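Local coordinates for FERM, RhoGEF and pleckstrin domain-containing protein 2 (Mus musculus, PDB 4GYV) that acts as a guanine nucleotide exchange factor that activates RAC1, the fragment here being its helical DH domain, at residues A[6-11]-A[169-174]; A[73-78]-A[86-91]; A[111-116]-A[199-204]; A[24-29]-A[57-62]. One frame throughout, in Å; residues are numbered along the deposited sequence.

Contact 1 of 4, residues A[6-11]-A[169-174]; sequences DEAYFI and AHYSPG
H170, the last residue of helix 152-170, lays its imidazole against the first turn of helix 7-39. CB of E7 sits over one ring face, 4.1 Å from the centroid and 28° off the normal, a CH-pi contact; the backbone N of A8 lies over the ring too, 3.8 Å from NE2 and displaced toward the rim. With CG anti to the backbone N (chi1 162°), the H170 ring reaches out to this turn. Y171, just past the helix end, comes in with its phenol end: CZ is 3.7 Å from the A8 methyl, CB. One face of the Y171 ring also meets the rim of the H170 imidazole.

D6 is the N-cap of helix 7-39, its OD1 accepting weakly from A8 N. In this all-helical DH domain the contact joins that helix start to the end of helix 152-170, and L162 of a neighbouring subunit also packs on E7. No hydrogen bond spans the two segments, but OD1 of D6 lies 4.2 Å from H170 NE2, and OE2 of E7 stands 4.2 Å from H170 ND1. Two carboxylates so near would probably favour a protonated imidazole, though that charge is not observed directly.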
loop_
_atom_site.group_PDB
_atom_site.type_symbol
_atom_site.label_atom_id
_atom_site.label_comp_id
_atom_site.label_asym_id
_atom_site.label_seq_id
_atom_site.Cartn_x
_atom_site.Cartn_y
_atom_site.Cartn_z
ATOM N N ASP A 6 4.414 13.092 -23.695
ATOM C CA ASP A 6 5.811 12.643 -23.626
ATOM C C ASP A 6 5.945 11.129 -23.417
ATOM O O ASP A 6 5.701 10.626 -22.313
ATOM C CB ASP A 6 6.493 13.365 -22.458
ATOM C CG ASP A 6 8.005 13.148 -22.404
ATOM O OD1 ASP A 6 8.571 12.418 -23.252
ATOM O OD2 ASP A 6 8.630 13.734 -21.487
ATOM N N GLU A 7 6.362 10.408 -24.454
ATOM C CA GLU A 7 6.499 8.967 -24.326
ATOM C C GLU A 7 7.620 8.568 -23.355
ATOM O O GLU A 7 7.534 7.540 -22.668
ATOM C CB GLU A 7 6.667 8.289 -25.686
ATOM C CG GLU A 7 6.707 6.771 -25.573
ATOM C CD GLU A 7 6.573 6.057 -26.906
ATOM O OE1 GLU A 7 6.810 4.815 -26.916
ATOM O OE2 GLU A 7 6.227 6.735 -27.919
ATOM N N ALA A 8 8.662 9.383 -23.274
ATOM C CA ALA A 8 9.726 9.075 -22.335
ATOM C C ALA A 8 9.178 9.123 -20.918
ATOM O O ALA A 8 9.484 8.245 -20.117
ATOM C CB ALA A 8 10.910 10.000 -22.506
ATOM N N TYR A 9 8.345 10.120 -20.608
ATOM C CA TYR A 9 7.755 10.184 -19.270
ATOM C C TYR A 9 6.945 8.915 -18.973
ATOM O O TYR A 9 7.109 8.312 -17.916
ATOM C CB TYR A 9 6.929 11.460 -19.017
ATOM C CG TYR A 9 6.141 11.360 -17.728
ATOM C CD1 TYR A 9 6.770 11.462 -16.506
ATOM C CD2 TYR A 9 4.780 11.087 -17.734
ATOM C CE1 TYR A 9 6.060 11.315 -15.321
ATOM C CE2 TYR A 9 4.071 10.945 -16.561
ATOM C CZ TYR A 9 4.709 11.057 -15.353
ATOM O OH TYR A 9 3.997 10.902 -14.171
ATOM N N PHE A 10 6.101 8.489 -19.912
ATOM C CA PHE A 10 5.309 7.274 -19.707
ATOM C C PHE A 10 6.151 6.025 -19.455
ATOM O O PHE A 10 5.852 5.250 -18.567
ATOM C CB PHE A 10 4.337 7.038 -20.847
ATOM C CG PHE A 10 3.255 8.082 -20.948
ATOM C CD1 PHE A 10 2.407 8.328 -19.884
ATOM C CD2 PHE A 10 3.063 8.801 -22.126
ATOM C CE1 PHE A 10 1.400 9.290 -19.978
ATOM C CE2 PHE A 10 2.056 9.755 -22.227
ATOM C CZ PHE A 10 1.231 10.008 -21.149
ATOM N N ILE A 11 7.220 5.831 -20.210
ATOM C CA ILE A 11 8.063 4.666 -19.980
ATOM C C ILE A 11 8.668 4.735 -18.591
ATOM O O ILE A 11 8.650 3.755 -17.857
ATOM C CB ILE A 11 9.168 4.545 -21.029
ATOM C CG1 ILE A 11 8.564 4.325 -22.395
ATOM C CG2 ILE A 11 10.107 3.400 -20.701
ATOM C CD1 ILE A 11 9.545 4.626 -23.494
ATOM N N ALA A 169 14.512 3.510 -28.803
ATOM C CA ALA A 169 13.742 3.734 -30.016
ATOM C C ALA A 169 13.055 5.098 -30.042
ATOM O O ALA A 169 12.774 5.631 -31.096
ATOM C CB ALA A 169 12.737 2.650 -30.180
ATOM N N HIS A 170 12.772 5.660 -28.879
ATOM C CA HIS A 170 12.016 6.900 -28.825
ATOM C C HIS A 170 12.895 8.134 -29.014
ATOM O O HIS A 170 12.559 9.049 -29.765
ATOM C CB HIS A 170 11.269 6.999 -27.500
ATOM C CG HIS A 170 10.818 8.386 -27.178
ATOM N ND1 HIS A 170 9.752 8.985 -27.814
ATOM C CD2 HIS A 170 11.309 9.307 -26.314
ATOM C CE1 HIS A 170 9.594 10.208 -27.338
ATOM N NE2 HIS A 170 10.528 10.429 -26.428
ATOM N N TYR A 171 14.022 8.149 -28.316
ATOM C CA TYR A 171 14.935 9.283 -28.324
ATOM C C TYR A 171 15.642 9.405 -29.668
ATOM O O TYR A 171 15.979 8.398 -30.311
ATOM C CB TYR A 171 15.967 9.123 -27.204
ATOM C CG TYR A 171 15.457 9.442 -25.806
ATOM C CD1 TYR A 171 14.787 10.629 -25.548
ATOM C CD2 TYR A 171 15.670 8.574 -24.740
ATOM C CE1 TYR A 171 14.334 10.944 -24.283
ATOM C CE2 TYR A 171 15.211 8.887 -23.457
ATOM C CZ TYR A 171 14.542 10.083 -23.247
ATOM O OH TYR A 171 14.074 10.445 -22.007
ATOM N N SER A 172 15.847 10.639 -30.108
ATOM C CA SER A 172 16.700 10.869 -31.262
ATOM C C SER A 172 18.095 11.160 -30.742
ATOM O O SER A 172 18.247 11.644 -29.621
ATOM C CB SER A 172 16.181 12.032 -32.097
ATOM O OG SER A 172 14.863 11.775 -32.537
ATOM N N PRO A 173 19.120 10.840 -31.538
ATOM C CA PRO A 173 20.517 11.059 -31.143
ATOM C C PRO A 173 20.869 12.449 -30.584
ATOM O O PRO A 173 21.829 12.552 -29.824
ATOM C CB PRO A 173 21.269 10.747 -32.424
ATOM C CG PRO A 173 20.475 9.603 -32.976
ATOM C CD PRO A 173 19.032 9.974 -32.726
ATOM N N GLY A 174 20.104 13.484 -30.915
ATOM C CA GLY A 174 20.318 14.785 -30.301
ATOM C C GLY A 174 20.116 14.861 -28.782
ATOM O O GLY A 174 20.730 15.693 -28.102
#

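Contact 2 of 4, residues A[73-78]-A[86-91]; sequences LALWEG and GDHQRI
R90 is gripped at its guanidinium by two carboxylates, D93 at NH1 and D180 at NH2, while its backbone N lies over one face of the W76 indole, 3.5 Å from CZ3. This is a turn between helices at one end of the DH domain: helix 56-77 ends, the short helix 82-88 packs beside it, and the chain then passes into helix 92-102. The backbones come close, with 4.9 Å between CA of W76 and CA of Q89.

The turn drapes over the indole. CA of Q89 stands 3.7 Å from the centroid of the five-membered ring and only 10° off its normal, a nearly perpendicular CH-pi contact, while CG of the same residue lies over the same ring face, nearest CD1 (3.3 Å) and NE1. The Q89 amide plane is tilted 14° from the indole plane, almost parallel to it. CG of W76 is anti to the backbone N (chi1 -167°), which carries the ring out beneath residues 89 and 90. The indole also meets Y9 of helix 7-39 edge-to-face.

One residue earlier in helix 56-77, L75 lies across H88: its CD1 sits over the imidazole face, 3.8 Å from the centroid, and its CD2 approaches CE1. OD2 of D177 accepts from the backbone N of I91, the N-cap residue of helix 92-102, and so holds the chain where it leaves the indole. Beyond the six-membered ring the packing becomes purely aliphatic, with CD2 of L73 touching CD1 of I91 at 4.0 Å.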
loop_
_atom_site.group_PDB
_atom_site.type_symbol
_atom_site.label_atom_id
_atom_site.label_comp_id
_atom_site.label_asym_id
_atom_site.label_seq_id
_atom_site.Cartn_x
_atom_site.Cartn_y
_atom_site.Cartn_z
ATOM N N LEU A 73 11.401 10.465 -10.579
ATOM C CA LEU A 73 10.069 10.647 -11.129
ATOM C C LEU A 73 9.325 11.747 -10.426
ATOM O O LEU A 73 8.521 12.445 -11.027
ATOM C CB LEU A 73 9.266 9.352 -11.063
ATOM C CG LEU A 73 9.251 8.516 -12.344
ATOM C CD1 LEU A 73 8.525 9.295 -13.409
ATOM C CD2 LEU A 73 10.668 8.145 -12.829
ATOM N N ALA A 74 9.586 11.931 -9.145
ATOM C CA ALA A 74 8.871 12.988 -8.438
ATOM C C ALA A 74 9.434 14.354 -8.830
ATOM O O ALA A 74 8.719 15.352 -8.856
ATOM C CB ALA A 74 8.932 12.762 -6.952
ATOM N N LEU A 75 10.725 14.391 -9.142
ATOM C CA LEU A 75 11.342 15.616 -9.607
ATOM C C LEU A 75 10.841 15.962 -11.005
ATOM O O LEU A 75 10.654 17.134 -11.355
ATOM C CB LEU A 75 12.857 15.467 -9.613
ATOM C CG LEU A 75 13.535 15.609 -8.258
ATOM C CD1 LEU A 75 15.007 15.522 -8.436
ATOM C CD2 LEU A 75 13.170 16.900 -7.654
ATOM N N TRP A 76 10.630 14.916 -11.793
ATOM C CA TRP A 76 10.145 15.022 -13.157
ATOM C C TRP A 76 8.703 15.528 -13.141
ATOM O O TRP A 76 8.365 16.470 -13.857
ATOM C CB TRP A 76 10.253 13.648 -13.819
ATOM C CG TRP A 76 10.086 13.633 -15.295
ATOM C CD1 TRP A 76 9.353 14.493 -16.049
ATOM C CD2 TRP A 76 10.656 12.685 -16.204
ATOM N NE1 TRP A 76 9.430 14.145 -17.377
ATOM C CE2 TRP A 76 10.226 13.041 -17.502
ATOM C CE3 TRP A 76 11.494 11.575 -16.049
ATOM C CZ2 TRP A 76 10.606 12.331 -18.639
ATOM C CZ3 TRP A 76 11.879 10.869 -17.180
ATOM C CH2 TRP A 76 11.426 11.248 -18.461
ATOM N N GLU A 77 7.886 14.911 -12.291
ATOM C CA GLU A 77 6.460 15.207 -12.147
ATOM C C GLU A 77 6.208 16.562 -11.469
ATOM O O GLU A 77 5.161 17.174 -11.672
ATOM C CB GLU A 77 5.758 14.097 -11.338
ATOM C CG GLU A 77 5.667 12.727 -12.016
ATOM C CD GLU A 77 5.108 11.632 -11.098
ATOM O OE1 GLU A 77 5.435 10.451 -11.315
ATOM O OE2 GLU A 77 4.334 11.932 -10.162
ATOM N N GLY A 78 7.163 17.022 -10.665
ATOM C CA GLY A 78 7.025 18.276 -9.941
ATOM C C GLY A 78 7.639 19.488 -10.607
ATOM O O GLY A 78 8.340 19.372 -11.613
ATOM N N GLY A 86 16.015 19.996 -17.425
ATOM C CA GLY A 86 16.532 18.965 -18.291
ATOM C C GLY A 86 17.094 17.757 -17.588
ATOM O O GLY A 86 17.006 16.650 -18.109
ATOM N N ASP A 87 17.676 17.981 -16.412
ATOM C CA ASP A 87 18.228 16.930 -15.558
ATOM C C ASP A 87 17.152 16.158 -14.837
ATOM O O ASP A 87 17.283 14.949 -14.631
ATOM C CB ASP A 87 19.146 17.537 -14.513
ATOM C CG ASP A 87 20.360 18.183 -15.129
ATOM O OD1 ASP A 87 20.850 17.633 -16.147
ATOM O OD2 ASP A 87 20.811 19.235 -14.605
ATOM N N HIS A 88 16.100 16.865 -14.437
ATOM C CA HIS A 88 14.961 16.234 -13.783
ATOM C C HIS A 88 14.100 15.468 -14.756
ATOM O O HIS A 88 13.363 14.591 -14.351
ATOM C CB HIS A 88 14.076 17.267 -13.079
ATOM C CG HIS A 88 14.696 17.875 -11.860
ATOM N ND1 HIS A 88 14.055 18.826 -11.102
ATOM C CD2 HIS A 88 15.894 17.666 -11.265
ATOM C CE1 HIS A 88 14.832 19.186 -10.097
ATOM N NE2 HIS A 88 15.955 18.497 -10.173
ATOM N N GLN A 89 14.150 15.807 -16.039
ATOM C CA GLN A 89 13.212 15.183 -16.968
ATOM C C GLN A 89 13.845 14.121 -17.844
ATOM O O GLN A 89 13.710 14.111 -19.073
ATOM C CB GLN A 89 12.438 16.239 -17.726
ATOM C CG GLN A 89 11.525 16.925 -16.751
ATOM C CD GLN A 89 10.845 18.154 -17.268
ATOM O OE1 GLN A 89 10.854 18.428 -18.463
ATOM N NE2 GLN A 89 10.235 18.915 -16.355
ATOM N N ARG A 90 14.519 13.197 -17.169
ATOM C CA ARG A 90 15.183 12.097 -17.838
ATOM C C ARG A 90 15.401 10.989 -16.841
ATOM O O ARG A 90 15.190 11.184 -15.652
ATOM C CB ARG A 90 16.506 12.556 -18.414
ATOM C CG ARG A 90 17.371 13.181 -17.408
ATOM C CD ARG A 90 18.768 13.206 -17.912
ATOM N NE ARG A 90 19.723 13.439 -16.832
ATOM C CZ ARG A 90 20.981 13.012 -16.876
ATOM N NH1 ARG A 90 21.802 13.261 -15.850
ATOM N NH2 ARG A 90 21.398 12.322 -17.952
ATOM N N ILE A 91 15.839 9.834 -17.329
ATOM C CA ILE A 91 15.876 8.629 -16.516
ATOM C C ILE A 91 17.115 7.790 -16.838
ATOM O O ILE A 91 17.514 6.914 -16.058
ATOM C CB ILE A 91 14.604 7.790 -16.763
ATOM C CG1 ILE A 91 14.454 6.693 -15.723
ATOM C CG2 ILE A 91 14.652 7.166 -18.150
ATOM C CD1 ILE A 91 14.298 7.211 -14.360
#

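Contact 3 of 4, residues A[111-116]-A[199-204]; sequences RHDEVL and LTRLEN
L202 overlaps the flank of helix 112-124 with its whole isobutyl end: CD2 lies 3.7 Å from CA of D113 and 3.8 Å from CD2 of L116, while CG rests 3.8 Å from CB of D113. The other methyl, CD1, turns toward CB of H112. The helix segments run 28° from parallel and 9.5 Å apart, so one leucine can span the turn between D113 and L116. V154 of helix 152-170 and M4 of a neighbouring subunit also pack on L202.

Beside this apolar patch, OD2 of D113 faces NE of R201 at 3.7 Å, a long salt bridge. The D113 side chain, with CG between the backbone N and the carbonyl carbon (chi1 59°), brings OD2 to R201, the carboxylate plane standing 27° from the guanidinium. OD1 of D113 and NH2 of R201 each have a weak hydrogen bond, to S198 and Q197.

Helix 196-212 is the last helix of this DH fragment; in relatives part of the C-terminal helix lies at the GTPase-binding surface, and it may do so here. The chemistry implies that its attachment here rests mainly on leucine packing, the long charge pair, whose arginine is exposed, probably adding little.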
loop_
_atom_site.group_PDB
_atom_site.type_symbol
_atom_site.label_atom_id
_atom_site.label_comp_id
_atom_site.label_asym_id
_atom_site.label_seq_id
_atom_site.Cartn_x
_atom_site.Cartn_y
_atom_site.Cartn_z
ATOM N N ARG A 111 21.462 -18.897 -10.413
ATOM C CA ARG A 111 21.187 -20.070 -9.580
ATOM C C ARG A 111 19.693 -20.346 -9.396
ATOM O O ARG A 111 19.315 -21.347 -8.793
ATOM C CB ARG A 111 21.931 -20.008 -8.229
ATOM C CG ARG A 111 23.418 -20.275 -8.361
ATOM C CD ARG A 111 24.185 -20.026 -7.076
ATOM N NE ARG A 111 25.634 -20.170 -7.264
ATOM C CZ ARG A 111 26.270 -21.342 -7.397
ATOM N NH1 ARG A 111 27.598 -21.385 -7.555
ATOM N NH2 ARG A 111 25.576 -22.480 -7.370
ATOM N N HIS A 112 18.845 -19.487 -9.950
ATOM C CA HIS A 112 17.408 -19.607 -9.715
ATOM C C HIS A 112 16.779 -20.879 -10.230
ATOM O O HIS A 112 15.944 -21.452 -9.555
ATOM C CB HIS A 112 16.641 -18.392 -10.232
ATOM C CG HIS A 112 16.857 -17.157 -9.413
ATOM N ND1 HIS A 112 16.232 -15.962 -9.688
ATOM C CD2 HIS A 112 17.646 -16.931 -8.336
ATOM C CE1 HIS A 112 16.618 -15.057 -8.806
ATOM N NE2 HIS A 112 17.467 -15.622 -7.969
ATOM N N ASP A 113 17.169 -21.334 -11.409
ATOM C CA ASP A 113 16.602 -22.571 -11.935
ATOM C C ASP A 113 17.023 -23.752 -11.067
ATOM O O ASP A 113 16.297 -24.746 -10.923
ATOM C CB ASP A 113 17.045 -22.785 -13.375
ATOM C CG ASP A 113 18.550 -22.848 -13.509
ATOM O OD1 ASP A 113 19.199 -21.783 -13.385
ATOM O OD2 ASP A 113 19.079 -23.958 -13.736
ATOM N N GLU A 114 18.205 -23.631 -10.479
ATOM C CA GLU A 114 18.702 -24.628 -9.548
ATOM C C GLU A 114 17.911 -24.565 -8.230
ATOM O O GLU A 114 17.490 -25.593 -7.709
ATOM C CB GLU A 114 20.196 -24.412 -9.341
ATOM C CG GLU A 114 20.809 -25.140 -8.176
ATOM C CD GLU A 114 22.248 -24.688 -7.904
ATOM O OE1 GLU A 114 22.834 -25.165 -6.901
ATOM O OE2 GLU A 114 22.787 -23.864 -8.693
ATOM N N VAL A 115 17.692 -23.356 -7.712
ATOM C CA VAL A 115 16.882 -23.152 -6.513
ATOM C C VAL A 115 15.514 -23.790 -6.701
ATOM O O VAL A 115 14.963 -24.453 -5.826
ATOM C CB VAL A 115 16.670 -21.645 -6.236
ATOM C CG1 VAL A 115 15.479 -21.422 -5.285
ATOM C CG2 VAL A 115 17.946 -21.016 -5.681
ATOM N N LEU A 116 14.975 -23.590 -7.882
ATOM C CA LEU A 116 13.680 -24.118 -8.206
ATOM C C LEU A 116 13.654 -25.654 -8.229
ATOM O O LEU A 116 12.802 -26.247 -7.570
ATOM C CB LEU A 116 13.240 -23.544 -9.531
ATOM C CG LEU A 116 11.806 -23.823 -9.900
ATOM C CD1 LEU A 116 10.907 -23.343 -8.785
ATOM C CD2 LEU A 116 11.547 -23.067 -11.180
ATOM N N LEU A 199 17.527 -18.595 -18.318
ATOM C CA LEU A 199 16.202 -18.114 -18.678
ATOM C C LEU A 199 15.390 -19.267 -19.279
ATOM O O LEU A 199 14.361 -19.650 -18.700
ATOM C CB LEU A 199 16.301 -16.919 -19.644
ATOM C CG LEU A 199 15.048 -16.426 -20.391
ATOM C CD1 LEU A 199 14.002 -15.892 -19.423
ATOM C CD2 LEU A 199 15.405 -15.383 -21.473
ATOM N N THR A 200 15.863 -19.845 -20.398
ATOM C CA THR A 200 15.091 -20.902 -21.054
ATOM C C THR A 200 14.958 -22.128 -20.161
ATOM O O THR A 200 14.000 -22.885 -20.283
ATOM C CB THR A 200 15.603 -21.328 -22.488
ATOM O OG1 THR A 200 16.675 -22.253 -22.375
ATOM C CG2 THR A 200 16.042 -20.138 -23.354
ATOM N N ARG A 201 15.902 -22.323 -19.251
ATOM C CA ARG A 201 15.795 -23.433 -18.322
ATOM C C ARG A 201 14.589 -23.193 -17.424
ATOM O O ARG A 201 13.844 -24.121 -17.109
ATOM C CB ARG A 201 17.069 -23.577 -17.505
ATOM C CG ARG A 201 17.472 -25.004 -17.209
ATOM C CD ARG A 201 18.860 -25.291 -17.769
ATOM N NE ARG A 201 19.855 -24.314 -17.318
ATOM C CZ ARG A 201 21.142 -24.316 -17.668
ATOM N NH1 ARG A 201 21.616 -25.258 -18.481
ATOM N NH2 ARG A 201 21.958 -23.370 -17.200
ATOM N N LEU A 202 14.384 -21.930 -17.046
ATOM C CA LEU A 202 13.289 -21.551 -16.157
ATOM C C LEU A 202 11.940 -21.597 -16.879
ATOM O O LEU A 202 10.965 -22.112 -16.338
ATOM C CB LEU A 202 13.556 -20.177 -15.535
ATOM C CG LEU A 202 14.459 -20.153 -14.284
ATOM C CD1 LEU A 202 15.099 -18.788 -14.111
ATOM C CD2 LEU A 202 13.739 -20.562 -12.985
ATOM N N GLU A 203 11.892 -21.077 -18.104
ATOM C CA GLU A 203 10.751 -21.303 -18.990
ATOM C C GLU A 203 10.368 -22.802 -19.011
ATOM O O GLU A 203 9.266 -23.163 -18.586
ATOM C CB GLU A 203 11.051 -20.795 -20.418
ATOM C CG GLU A 203 11.113 -19.255 -20.589
ATOM C CD GLU A 203 11.614 -18.780 -21.983
ATOM O OE1 GLU A 203 11.857 -19.607 -22.890
ATOM O OE2 GLU A 203 11.767 -17.553 -22.170
ATOM N N ASN A 204 11.282 -23.668 -19.463
ATOM C CA ASN A 204 11.013 -25.112 -19.521
ATOM C C ASN A 204 10.490 -25.699 -18.210
ATOM O O ASN A 204 9.525 -26.477 -18.203
ATOM C CB ASN A 204 12.236 -25.890 -19.978
ATOM C CG ASN A 204 12.649 -25.544 -21.389
ATOM O OD1 ASN A 204 12.052 -24.674 -22.019
ATOM N ND2 ASN A 204 13.690 -26.209 -21.890
#

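Contact 4 of 4, residues A[24-29]-A[57-62]; sequences KDLEVI and PVYEFH
E27 and Y59 meet through a hydrogen bond from OH of Y59 to OE2 of E27, modelled at 2.5 Å, a length whose exact value is doubtful at this resolution. OE2 lies at the edge of the phenol ring, near its plane, while the carboxylate plane is turned 32° from it, and CG of E27 rests 3.6 Å from CE2 of the ring. L26 meets the same ring edge in plane, with CB 3.8 Å from CD2. Its CD1 continues past Y59 to CG1 of V58 at 4.2 Å.

Y59 can reach the opposing helix because CG is anti to the backbone N (chi1 -179°), projecting the ring across the gap. The pair joins helix 7-39, the first long helix of the DH domain, which probably carries conserved region 1 as in relatives, to helix 56-77; the segments run antiparallel within the bundle at 156°, with axes 10.8 Å apart.

In the next shell, OH of Y59 also bonds to NE of R63, so the phenol oxygen has a second grip. OE2 of E27 accepts from the backbone N of V216 of a neighbouring subunit. Behind L26, ND1 of H62 is hydrogen-bonded to E19 and Y160, and its ring meets Y22 edge-to-face.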
loop_
_atom_site.group_PDB
_atom_site.type_symbol
_atom_site.label_atom_id
_atom_site.label_comp_id
_atom_site.label_asym_id
_atom_site.label_seq_id
_atom_site.Cartn_x
_atom_site.Cartn_y
_atom_site.Cartn_z
ATOM N N LYS A 24 6.966 -5.888 -4.033
ATOM C CA LYS A 24 5.945 -6.504 -3.208
ATOM C C LYS A 24 5.843 -8.024 -3.500
ATOM O O LYS A 24 5.559 -8.811 -2.602
ATOM C CB LYS A 24 4.602 -5.813 -3.438
ATOM C CG LYS A 24 4.418 -4.475 -2.726
ATOM C CD LYS A 24 3.284 -4.546 -1.675
ATOM C CE LYS A 24 3.402 -3.451 -0.589
ATOM N NZ LYS A 24 3.115 -2.064 -1.093
ATOM N N ASP A 25 6.081 -8.431 -4.747
ATOM C CA ASP A 25 6.035 -9.846 -5.116
ATOM C C ASP A 25 7.207 -10.600 -4.488
ATOM O O ASP A 25 7.021 -11.676 -3.920
ATOM C CB ASP A 25 5.995 -10.038 -6.642
ATOM C CG ASP A 25 4.618 -9.742 -7.239
ATOM O OD1 ASP A 25 3.626 -9.771 -6.469
ATOM O OD2 ASP A 25 4.526 -9.492 -8.473
ATOM N N LEU A 26 8.403 -10.029 -4.563
ATOM C CA LEU A 26 9.532 -10.588 -3.845
ATOM C C LEU A 26 9.261 -10.719 -2.341
ATOM O O LEU A 26 9.703 -11.676 -1.703
ATOM C CB LEU A 26 10.776 -9.733 -4.048
ATOM C CG LEU A 26 11.364 -9.715 -5.452
ATOM C CD1 LEU A 26 12.736 -9.033 -5.407
ATOM C CD2 LEU A 26 11.427 -11.138 -6.062
ATOM N N GLU A 27 8.542 -9.762 -1.762
ATOM C CA GLU A 27 8.271 -9.849 -0.323
ATOM C C GLU A 27 7.445 -11.089 0.073
ATOM O O GLU A 27 7.526 -11.538 1.209
ATOM C CB GLU A 27 7.681 -8.545 0.226
ATOM C CG GLU A 27 8.628 -7.378 0.023
ATOM C CD GLU A 27 8.178 -6.067 0.650
ATOM O OE1 GLU A 27 6.979 -5.875 0.984
ATOM O OE2 GLU A 27 9.075 -5.213 0.790
ATOM N N VAL A 28 6.674 -11.641 -0.860
ATOM C CA VAL A 28 5.981 -12.894 -0.613
ATOM C C VAL A 28 6.989 -13.957 -0.208
ATOM O O VAL A 28 6.734 -14.766 0.679
ATOM C CB VAL A 28 5.249 -13.423 -1.853
ATOM C CG1 VAL A 28 4.589 -14.755 -1.527
ATOM C CG2 VAL A 28 4.220 -12.436 -2.322
ATOM N N ILE A 29 8.146 -13.948 -0.857
ATOM C CA ILE A 29 9.189 -14.914 -0.530
ATOM C C ILE A 29 10.057 -14.465 0.622
ATOM O O ILE A 29 10.231 -15.198 1.588
ATOM C CB ILE A 29 10.120 -15.137 -1.703
ATOM C CG1 ILE A 29 9.358 -15.743 -2.869
ATOM C CG2 ILE A 29 11.276 -16.012 -1.293
ATOM C CD1 ILE A 29 10.116 -15.568 -4.179
ATOM N N PRO A 57 19.969 -10.761 -1.945
ATOM C CA PRO A 57 20.737 -9.697 -2.615
ATOM C C PRO A 57 19.985 -9.073 -3.797
ATOM O O PRO A 57 20.109 -7.874 -4.013
ATOM C CB PRO A 57 21.983 -10.428 -3.136
ATOM C CG PRO A 57 21.952 -11.768 -2.551
ATOM C CD PRO A 57 20.537 -12.089 -2.229
ATOM N N VAL A 58 19.251 -9.889 -4.555
ATOM C CA VAL A 58 18.431 -9.397 -5.647
ATOM C C VAL A 58 17.447 -8.352 -5.138
ATOM O O VAL A 58 17.292 -7.282 -5.742
ATOM C CB VAL A 58 17.651 -10.546 -6.330
ATOM C CG1 VAL A 58 16.448 -10.013 -7.120
ATOM C CG2 VAL A 58 18.562 -11.349 -7.217
ATOM N N TYR A 59 16.789 -8.649 -4.023
ATOM C CA TYR A 59 15.886 -7.675 -3.420
ATOM C C TYR A 59 16.605 -6.365 -3.045
ATOM O O TYR A 59 16.094 -5.275 -3.302
ATOM C CB TYR A 59 15.191 -8.277 -2.214
ATOM C CG TYR A 59 14.216 -7.370 -1.521
ATOM C CD1 TYR A 59 14.633 -6.507 -0.515
ATOM C CD2 TYR A 59 12.870 -7.399 -1.846
ATOM C CE1 TYR A 59 13.738 -5.678 0.133
ATOM C CE2 TYR A 59 11.958 -6.580 -1.187
ATOM C CZ TYR A 59 12.399 -5.722 -0.203
ATOM O OH TYR A 59 11.496 -4.906 0.436
ATOM N N GLU A 60 17.792 -6.461 -2.456
ATOM C CA GLU A 60 18.530 -5.247 -2.126
ATOM C C GLU A 60 18.782 -4.399 -3.364
ATOM O O GLU A 60 18.648 -3.180 -3.324
ATOM C CB GLU A 60 19.848 -5.558 -1.430
ATOM C CG GLU A 60 19.655 -6.012 -0.021
ATOM C CD GLU A 60 20.955 -6.395 0.647
ATOM O OE1 GLU A 60 22.028 -5.923 0.156
ATOM O OE2 GLU A 60 20.877 -7.164 1.652
ATOM N N PHE A 61 19.145 -5.052 -4.460
ATOM C CA PHE A 61 19.406 -4.342 -5.685
ATOM C C PHE A 61 18.194 -3.531 -6.147
ATOM O O PHE A 61 18.298 -2.317 -6.402
ATOM C CB PHE A 61 19.823 -5.284 -6.801
ATOM C CG PHE A 61 19.748 -4.645 -8.132
ATOM C CD1 PHE A 61 20.787 -3.840 -8.571
ATOM C CD2 PHE A 61 18.605 -4.778 -8.917
ATOM C CE1 PHE A 61 20.718 -3.203 -9.785
ATOM C CE2 PHE A 61 18.521 -4.141 -10.133
ATOM C CZ PHE A 61 19.582 -3.348 -10.573
ATOM N N HIS A 62 17.060 -4.210 -6.271
ATOM C CA HIS A 62 15.849 -3.551 -6.716
ATOM C C HIS A 62 15.404 -2.444 -5.770
ATOM O O HIS A 62 14.832 -1.450 -6.177
ATOM C CB HIS A 62 14.745 -4.569 -6.939
ATOM C CG HIS A 62 15.021 -5.490 -8.087
ATOM N ND1 HIS A 62 14.878 -5.103 -9.400
ATOM C CD2 HIS A 62 15.467 -6.767 -8.120
ATOM C CE1 HIS A 62 15.212 -6.105 -10.192
ATOM N NE2 HIS A 62 15.569 -7.129 -9.440
#

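Overall arrangement
Contacts 1 and 2 lie at one end of the elongated helical DH domain, centres about 13 Å apart, and they touch: OH of Y9 is 3.2 Å from OE1 of E77, probably a hydrogen bond. Contact 4 lies nearest the middle of the chain and shares helix 7-39 with contact 1 and helix 56-77 with contact 2, although its centre is about 29 and 26 Å from theirs. Contact 3 is on the far side of the chain's centre, about 34 Å, centre to centre, from contact 1 and about 17 Å from contact 4. In sequence, contacts 4 and 2 fall between the segments of contact 1, whereas contact 3 interleaves with it. Helices 7-39 and 56-77 thus carry contacts from one end to the middle, while contact 3 joins helices 112-124 and 196-212 beyond.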